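Local coordinates for polymerase X (Deinococcus radiodurans, PDB 2W9M), which probably extends DNA chains with deoxyribonucleotides as a family X DNA polymerase, and carries a zinc-binding PHP domain alongside its polymerase parts, at residues 402-407 against 423-428; 455-460 against 470-475. All blocks are in the same frame, centred on the assembly; numbering follows the deposited sequence.

Contact 1. Residues 402-407 against 423-428. With ZN (zinc ion), chain E.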
ATOM      1  N   VAL A 402     -13.687   8.468   8.326  1.00 20.47           N
ATOM      2  CA  VAL A 402     -13.840   9.310   9.500  1.00 19.55           C
ATOM      3  C   VAL A 402     -12.631   9.183  10.421  1.00 30.56           C
ATOM      4  O   VAL A 402     -12.267   8.079  10.831  1.00 29.81           O
ATOM      5  CB  VAL A 402     -15.119   8.938  10.262  1.00 18.10           C
ATOM      6  CG1 VAL A 402     -15.304   9.828  11.482  1.00 21.01           C
ATOM      7  CG2 VAL A 402     -16.315   9.026   9.335  1.00 21.12           C
ATOM      8  N   ASP A 403     -12.011  10.318  10.734  1.00 26.80           N
ATOM      9  CA  ASP A 403     -10.842  10.343  11.604  1.00 25.78           C
ATOM     10  C   ASP A 403     -11.268  10.012  13.030  1.00 33.15           C
ATOM     11  O   ASP A 403     -12.330  10.435  13.479  1.00 29.76           O
ATOM     12  CB  ASP A 403     -10.171  11.720  11.548  1.00 29.24           C
ATOM     13  CG  ASP A 403      -8.664  11.656  11.784  1.00 66.56           C
ATOM     14  OD1 ASP A 403      -8.226  10.963  12.732  1.00 58.16           O
ATOM     15  OD2 ASP A 403      -7.913  12.309  11.022  1.00 65.27           O
ATOM     16  N   ILE A 404     -10.442   9.237  13.727  1.00 29.82           N
ATOM     17  CA  ILE A 404     -10.678   8.921  15.129  1.00 21.76           C
ATOM     18  C   ILE A 404      -9.955   9.942  16.001  1.00 31.18           C
ATOM     19  O   ILE A 404      -8.723   9.977  16.035  1.00 28.78           O
ATOM     20  CB  ILE A 404     -10.164   7.510  15.472  1.00 20.32           C
ATOM     21  CG1 ILE A 404     -10.843   6.467  14.583  1.00 20.32           C
ATOM     22  CG2 ILE A 404     -10.397   7.202  16.938  1.00 25.47           C
ATOM     23  CD1 ILE A 404     -10.222   5.084  14.673  1.00 20.31           C
ATOM     24  N   LEU A 405     -10.719  10.787  16.690  1.00 29.57           N
ATOM     25  CA  LEU A 405     -10.132  11.800  17.562  1.00 25.82           C
ATOM     26  C   LEU A 405      -9.330  11.113  18.660  1.00 40.89           C
ATOM     27  O   LEU A 405      -9.542   9.929  18.934  1.00 35.89           O
ATOM     28  CB  LEU A 405     -11.212  12.711  18.148  1.00 30.28           C
ATOM     29  CG  LEU A 405     -12.175  13.303  17.112  1.00 38.66           C
ATOM     30  CD1 LEU A 405     -13.229  14.190  17.761  1.00 45.24           C
ATOM     31  CD2 LEU A 405     -11.418  14.066  16.040  1.00 26.00           C
ATOM     32  N   ASP A 406      -8.407  11.844  19.280  1.00 50.71           N
ATOM     33  CA  ASP A 406      -7.439  11.233  20.191  1.00 43.47           C
ATOM     34  C   ASP A 406      -8.062  10.569  21.418  1.00 48.89           C
ATOM     35  O   ASP A 406      -7.389   9.823  22.126  1.00 55.65           O
ATOM     36  CB  ASP A 406      -6.353  12.233  20.611  1.00 49.46           C
ATOM     37  CG  ASP A 406      -6.911  13.426  21.357  1.00 58.92           C
ATOM     38  OD1 ASP A 406      -8.079  13.787  21.106  1.00 63.72           O
ATOM     39  OD2 ASP A 406      -6.179  14.005  22.189  1.00 62.62           O
ATOM     40  N   ASP A 407      -9.343  10.828  21.663  1.00 34.64           N
ATOM     41  CA  ASP A 407     -10.021  10.225  22.808  1.00 36.55           C
ATOM     42  C   ASP A 407     -10.867   9.004  22.433  1.00 38.58           C
ATOM     43  O   ASP A 407     -11.439   8.346  23.304  1.00 46.32           O
ATOM     44  CB  ASP A 407     -10.861  11.265  23.569  1.00 53.02           C
ATOM     45  CG  ASP A 407     -11.979  11.866  22.725  1.00 42.58           C
ATOM     46  OD1 ASP A 407     -12.352  11.264  21.699  1.00 42.02           O
ATOM     47  OD2 ASP A 407     -12.492  12.942  23.100  1.00 42.16           O
ATOM     48  N   VAL A 423     -19.235   3.457   6.693  1.00 19.86           N
ATOM     49  CA  VAL A 423     -18.268   4.293   7.388  1.00 20.23           C
ATOM     50  C   VAL A 423     -16.949   3.564   7.633  1.00 24.56           C
ATOM     51  O   VAL A 423     -16.937   2.473   8.195  1.00 27.66           O
ATOM     52  CB  VAL A 423     -18.812   4.727   8.753  1.00 24.05           C
ATOM     53  CG1 VAL A 423     -17.801   5.614   9.466  1.00 22.96           C
ATOM     54  CG2 VAL A 423     -20.158   5.432   8.594  1.00 21.50           C
ATOM     55  N   VAL A 424     -15.844   4.173   7.214  1.00 28.29           N
ATOM     56  CA  VAL A 424     -14.512   3.679   7.553  1.00 14.57           C
ATOM     57  C   VAL A 424     -13.949   4.556   8.664  1.00 23.71           C
ATOM     58  O   VAL A 424     -14.081   5.779   8.610  1.00 26.54           O
ATOM     59  CB  VAL A 424     -13.549   3.730   6.338  1.00 18.59           C
ATOM     60  CG1 VAL A 424     -12.146   3.259   6.733  1.00 14.39           C
ATOM     61  CG2 VAL A 424     -14.086   2.902   5.179  1.00 11.94           C
ATOM     62  N   VAL A 425     -13.337   3.944   9.675  1.00 20.25           N
ATOM     63  CA  VAL A 425     -12.656   4.711  10.720  1.00 18.63           C
ATOM     64  C   VAL A 425     -11.155   4.470  10.680  1.00 20.98           C
ATOM     65  O   VAL A 425     -10.701   3.366  10.379  1.00 27.72           O
ATOM     66  CB  VAL A 425     -13.197   4.401  12.128  1.00 18.45           C
ATOM     67  CG1 VAL A 425     -14.683   4.698  12.192  1.00 19.16           C
ATOM     68  CG2 VAL A 425     -12.918   2.961  12.503  1.00 20.33           C
ATOM     69  N   SER A 426     -10.383   5.508  10.982  1.00 18.09           N
ATOM     70  CA  SER A 426      -8.935   5.437  10.836  1.00 21.82           C
ATOM     71  C   SER A 426      -8.225   6.446  11.721  1.00 25.19           C
ATOM     72  O   SER A 426      -8.785   7.488  12.059  1.00 33.28           O
ATOM     73  CB  SER A 426      -8.537   5.694   9.379  1.00 17.05           C
ATOM     74  OG  SER A 426      -9.069   4.701   8.517  1.00 33.69           O
ATOM     75  N   VAL A 427      -6.986   6.130  12.083  1.00 22.73           N
ATOM     76  CA  VAL A 427      -6.120   7.060  12.794  1.00 21.02           C
ATOM     77  C   VAL A 427      -5.240   7.813  11.799  1.00 22.44           C
ATOM     78  O   VAL A 427      -4.612   7.206  10.933  1.00 26.90           O
ATOM     79  CB  VAL A 427      -5.210   6.327  13.802  1.00 20.67           C
ATOM     80  CG1 VAL A 427      -4.372   7.323  14.584  1.00 21.97           C
ATOM     81  CG2 VAL A 427      -6.037   5.481  14.747  1.00 26.86           C
ATOM     82  N   HIS A 428      -5.209   9.135  11.923  1.00 32.06           N
ATOM     83  CA  HIS A 428      -4.370   9.978  11.077  1.00 37.14           C
ATOM     84  C   HIS A 428      -3.698  11.077  11.905  1.00 35.30           C
ATOM     85  O   HIS A 428      -3.152  12.043  11.363  1.00 47.71           O
ATOM     86  CB  HIS A 428      -5.195  10.607   9.953  1.00 37.77           C
ATOM     87  CG  HIS A 428      -5.491   9.674   8.820  1.00 35.33           C
ATOM     88  ND1 HIS A 428      -4.509   9.178   7.987  1.00 41.92           N
ATOM     89  CD2 HIS A 428      -6.661   9.166   8.366  1.00 38.75           C
ATOM     90  CE1 HIS A 428      -5.062   8.393   7.079  1.00 32.28           C
ATOM     91  NE2 HIS A 428      -6.366   8.367   7.288  1.00 30.77           N
TER
HETATM   92 ZN    ZN E1567      -6.318   6.566   5.646  1.00 27.67          ZN

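Contact 2. Residues 455-460 against 470-475. With ZN (zinc ion), chain E.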
ATOM      1  N   GLY A 455      -9.955   1.099   9.112  1.00 18.50           N
ATOM      2  CA  GLY A 455      -8.904   1.347   8.135  1.00 22.54           C
ATOM      3  C   GLY A 455      -7.501   1.070   8.666  1.00 26.50           C
ATOM      4  O   GLY A 455      -7.258   1.218   9.862  1.00 30.93           O
ATOM      5  N   HIS A 456      -6.590   0.678   7.773  1.00 23.77           N
ATOM      6  CA  HIS A 456      -5.196   0.343   8.111  1.00 28.11           C
ATOM      7  C   HIS A 456      -4.878   0.337   9.610  1.00 25.53           C
ATOM      8  O   HIS A 456      -4.273   1.275  10.128  1.00 26.74           O
ATOM      9  CB  HIS A 456      -4.234   1.280   7.374  1.00 18.65           C
ATOM     10  CG  HIS A 456      -4.666   2.708   7.386  1.00 21.41           C
ATOM     11  ND1 HIS A 456      -4.534   3.517   8.491  1.00 27.35           N
ATOM     12  CD2 HIS A 456      -5.239   3.476   6.426  1.00 27.38           C
ATOM     13  CE1 HIS A 456      -5.004   4.723   8.215  1.00 27.53           C
ATOM     14  NE2 HIS A 456      -5.437   4.720   6.966  1.00 21.44           N
ATOM     15  N   ALA A 457      -5.268  -0.738  10.289  1.00 20.83           N
ATOM     16  CA  ALA A 457      -5.235  -0.810  11.755  1.00 29.29           C
ATOM     17  C   ALA A 457      -4.027  -0.170  12.448  1.00 33.45           C
ATOM     18  O   ALA A 457      -4.179   0.533  13.450  1.00 28.85           O
ATOM     19  CB  ALA A 457      -5.393  -2.258  12.215  1.00 21.78           C
ATOM     20  N   THR A 458      -2.836  -0.411  11.914  1.00 27.23           N
ATOM     21  CA  THR A 458      -1.598  -0.119  12.634  1.00 26.25           C
ATOM     22  C   THR A 458      -0.946   1.227  12.306  1.00 33.53           C
ATOM     23  O   THR A 458      -0.128   1.731  13.077  1.00 35.51           O
ATOM     24  CB  THR A 458      -0.589  -1.263  12.423  1.00 26.47           C
ATOM     25  OG1 THR A 458      -0.865  -2.307  13.369  1.00 29.98           O
ATOM     26  CG2 THR A 458       0.833  -0.777  12.603  1.00 30.92           C
ATOM     27  N   GLY A 459      -1.312   1.810  11.170  1.00 22.48           N
ATOM     28  CA  GLY A 459      -0.768   3.095  10.772  1.00 27.77           C
ATOM     29  C   GLY A 459       0.650   3.006  10.234  1.00 34.78           C
ATOM     30  O   GLY A 459       1.276   4.022   9.927  1.00 39.13           O
ATOM     31  N   ARG A 460       1.161   1.786  10.126  1.00 33.51           N
ATOM     32  CA  ARG A 460       2.503   1.549   9.606  1.00 30.91           C
ATOM     33  C   ARG A 460       2.670   2.065   8.172  1.00 27.04           C
ATOM     34  O   ARG A 460       1.727   2.041   7.386  1.00 29.21           O
ATOM     35  CB  ARG A 460       2.807   0.050   9.652  1.00 24.19           C
ATOM     36  CG  ARG A 460       3.497  -0.464   8.411  1.00 31.10           C
ATOM     37  CD  ARG A 460       2.878  -1.765   7.926  1.00 31.17           C
ATOM     38  NE  ARG A 460       3.606  -2.934   8.406  1.00 43.40           N
ATOM     39  CZ  ARG A 460       3.535  -4.133   7.840  1.00 36.32           C
ATOM     40  NH1 ARG A 460       2.767  -4.318   6.773  1.00 26.06           N
ATOM     41  NH2 ARG A 460       4.233  -5.144   8.335  1.00 43.56           N
ATOM     42  N   LEU A 470       0.393  -0.145  20.089  1.00 28.44           N
ATOM     43  CA  LEU A 470      -0.925  -0.525  20.592  1.00 33.56           C
ATOM     44  C   LEU A 470      -1.000  -2.033  20.808  1.00 34.98           C
ATOM     45  O   LEU A 470      -0.102  -2.775  20.405  1.00 39.36           O
ATOM     46  CB  LEU A 470      -2.042  -0.072  19.638  1.00 33.21           C
ATOM     47  CG  LEU A 470      -2.407  -1.000  18.472  1.00 32.79           C
ATOM     48  CD1 LEU A 470      -3.615  -0.471  17.718  1.00 25.06           C
ATOM     49  CD2 LEU A 470      -1.224  -1.190  17.530  1.00 40.28           C
ATOM     50  N   ASP A 471      -2.074  -2.475  21.453  1.00 34.18           N
ATOM     51  CA  ASP A 471      -2.316  -3.892  21.679  1.00 31.31           C
ATOM     52  C   ASP A 471      -3.287  -4.425  20.632  1.00 35.01           C
ATOM     53  O   ASP A 471      -4.499  -4.442  20.848  1.00 37.41           O
ATOM     54  CB  ASP A 471      -2.882  -4.115  23.079  1.00 37.04           C
ATOM     55  CG  ASP A 471      -3.207  -5.569  23.351  1.00 46.87           C
ATOM     56  OD1 ASP A 471      -2.705  -6.445  22.609  1.00 51.26           O
ATOM     57  OD2 ASP A 471      -3.963  -5.834  24.308  1.00 50.62           O
ATOM     58  N   LEU A 472      -2.748  -4.867  19.502  1.00 31.38           N
ATOM     59  CA  LEU A 472      -3.572  -5.232  18.358  1.00 26.96           C
ATOM     60  C   LEU A 472      -4.650  -6.257  18.712  1.00 34.29           C
ATOM     61  O   LEU A 472      -5.800  -6.125  18.288  1.00 42.37           O
ATOM     62  CB  LEU A 472      -2.702  -5.750  17.214  1.00 21.15           C
ATOM     63  CG  LEU A 472      -2.961  -5.195  15.811  1.00 21.96           C
ATOM     64  CD1 LEU A 472      -2.724  -6.285  14.777  1.00 30.58           C
ATOM     65  CD2 LEU A 472      -4.360  -4.624  15.659  1.00 15.77           C
ATOM     66  N   ASP A 473      -4.285  -7.268  19.493  1.00 33.99           N
ATOM     67  CA  ASP A 473      -5.222  -8.337  19.848  1.00 36.71           C
ATOM     68  C   ASP A 473      -6.454  -7.827  20.595  1.00 36.12           C
ATOM     69  O   ASP A 473      -7.569  -8.296  20.359  1.00 32.02           O
ATOM     70  CB  ASP A 473      -4.525  -9.436  20.657  1.00 39.82           C
ATOM     71  CG  ASP A 473      -3.754 -10.410  19.776  1.00 56.07           C
ATOM     72  OD1 ASP A 473      -3.245 -11.428  20.303  1.00 55.31           O
ATOM     73  OD2 ASP A 473      -3.661 -10.163  18.552  1.00 45.73           O
ATOM     74  N   ALA A 474      -6.251  -6.873  21.498  1.00 29.73           N
ATOM     75  CA  ALA A 474      -7.366  -6.244  22.195  1.00 25.12           C
ATOM     76  C   ALA A 474      -8.280  -5.529  21.203  1.00 33.14           C
ATOM     77  O   ALA A 474      -9.506  -5.671  21.259  1.00 31.91           O
ATOM     78  CB  ALA A 474      -6.855  -5.269  23.242  1.00 22.99           C
ATOM     79  N   VAL A 475      -7.679  -4.763  20.295  1.00 23.95           N
ATOM     80  CA  VAL A 475      -8.446  -4.006  19.308  1.00 26.59           C
ATOM     81  C   VAL A 475      -9.224  -4.933  18.379  1.00 26.70           C
ATOM     82  O   VAL A 475     -10.414  -4.727  18.144  1.00 29.61           O
ATOM     83  CB  VAL A 475      -7.553  -3.078  18.463  1.00 21.47           C
ATOM     84  CG1 VAL A 475      -8.384  -2.379  17.402  1.00 15.13           C
ATOM     85  CG2 VAL A 475      -6.861  -2.059  19.350  1.00 23.04           C
TER
HETATM   86 ZN    ZN E1567      -6.318   6.566   5.646  1.00 27.67          ZN

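Contact 1. Residues 402-407 against 423-428
Val402 and Ile404 grip the neighbouring parallel strand through three backbone bonds: Val402 N to Val424 O at 2.7 Å, Ser426 N to Val402 O, and Ile404 N to Ser426 O at 2.9 Å. Val402 thus pairs with Val425 and Asp403 with Ser426. The Ile404 side chain runs along the 423-428 segment. Its CB stands 3.7 Å from Ser426 O, and CG1, beside its own backbone N (chi1 -58°), comes within 3.4 Å of that same oxygen. From there CD1 passes Ser426 N at 3.7 Å to reach Val425 CB at 4.0 Å and Val427 CG2. On the Ser426 side, Asp403 lays OD2 3.4 Å from His428 CB, the carboxylate turned 75° from the ring. Putting an alanine at this position would probably open a gap beside His428 CB, where the carboxylate now rests. The ring itself is fixed at both nitrogens: ND1 bonds to Gly90 O, while NE2 binds at 2.4 Å the zinc that Glu401 and His456 also bind. Glu401 is steadied in turn by Ser426 OG. Adjacent parallel strands of a beta-alpha-beta unit, with metal ligands at their C-terminal ends, are characteristic of the PHP domain's distorted barrel.

Contact 2. Residues 455-460 against 470-475
Ala457 and Thr458 meet Leu470 and Leu472 in a small, loose side-chain contact, without hydrogen bonds, between the loop that follows strand 453-454 and the start of helix 472-482. About 133 Å² is buried in all, counting both sides. Its purely apolar touch is methyl against methyl: Ala457 CB sits 4.3 Å from Leu472 CD2. Thr458 works with its hydroxyl oxygen OG1, which faces both leucines from one side, 4.3 Å from Leu470 CD2 and just as far from Leu472 CG. Leu470 uses both branches. Its CD1 is carried straight on from CA (chi2 174°) and comes to 4.4 Å from Ala457 O, while CD2 turns to the threonine. The hydrogen-bond partner of that carbonyl oxygen is Tyr468 OH.

Each side has its own local framework. Residues 456-459 form a type I turn, closed by Gly459 N bonding to His456 O at 3.2 Å, and the turn presents Ala457 and Thr458 to the leucines. Opposite, Asp471 is the N-cap residue, and its O receives Val475 N in the first turn of the helix. His456 takes no part in the leucine packing; it faces the metal, binding zinc through NE2 at 2.4 Å. One short loop therefore supplies a zinc ligand and, one residue later, the start of this packing. Around the contact, Leu470 leans on Thr439 and Leu442 of helix 435-446, as do Ala474 and Val475 from the helix itself, and Leu472 touches Glu501 of helix 499-505, so the start of helix 472-482 rests on both helices, with the turn after strand 453-454 packed at its N-terminal end.

How the contacts relate
Contact 1 is the deeper of the two: every residue that touches is buried, and main-chain bonds between neighbouring strands do the joining. Contact 2 lies partly open, with a loop and a helix start held by sparse side-chain packing. They adjoin directly, their centres about 12 Å apart, because the next strand continues the same parallel sheet: Gly455 N probably bonds to Val425 O at 2.7 Å. Both also reach one zinc ion, with His428 and His456 brought together from loops after successive strands; His428 CE1 lies 3.7 Å from His456 NE2. Helix 435-446 is a neighbour they share, taking Ile404 and Val427 on the side of contact 1.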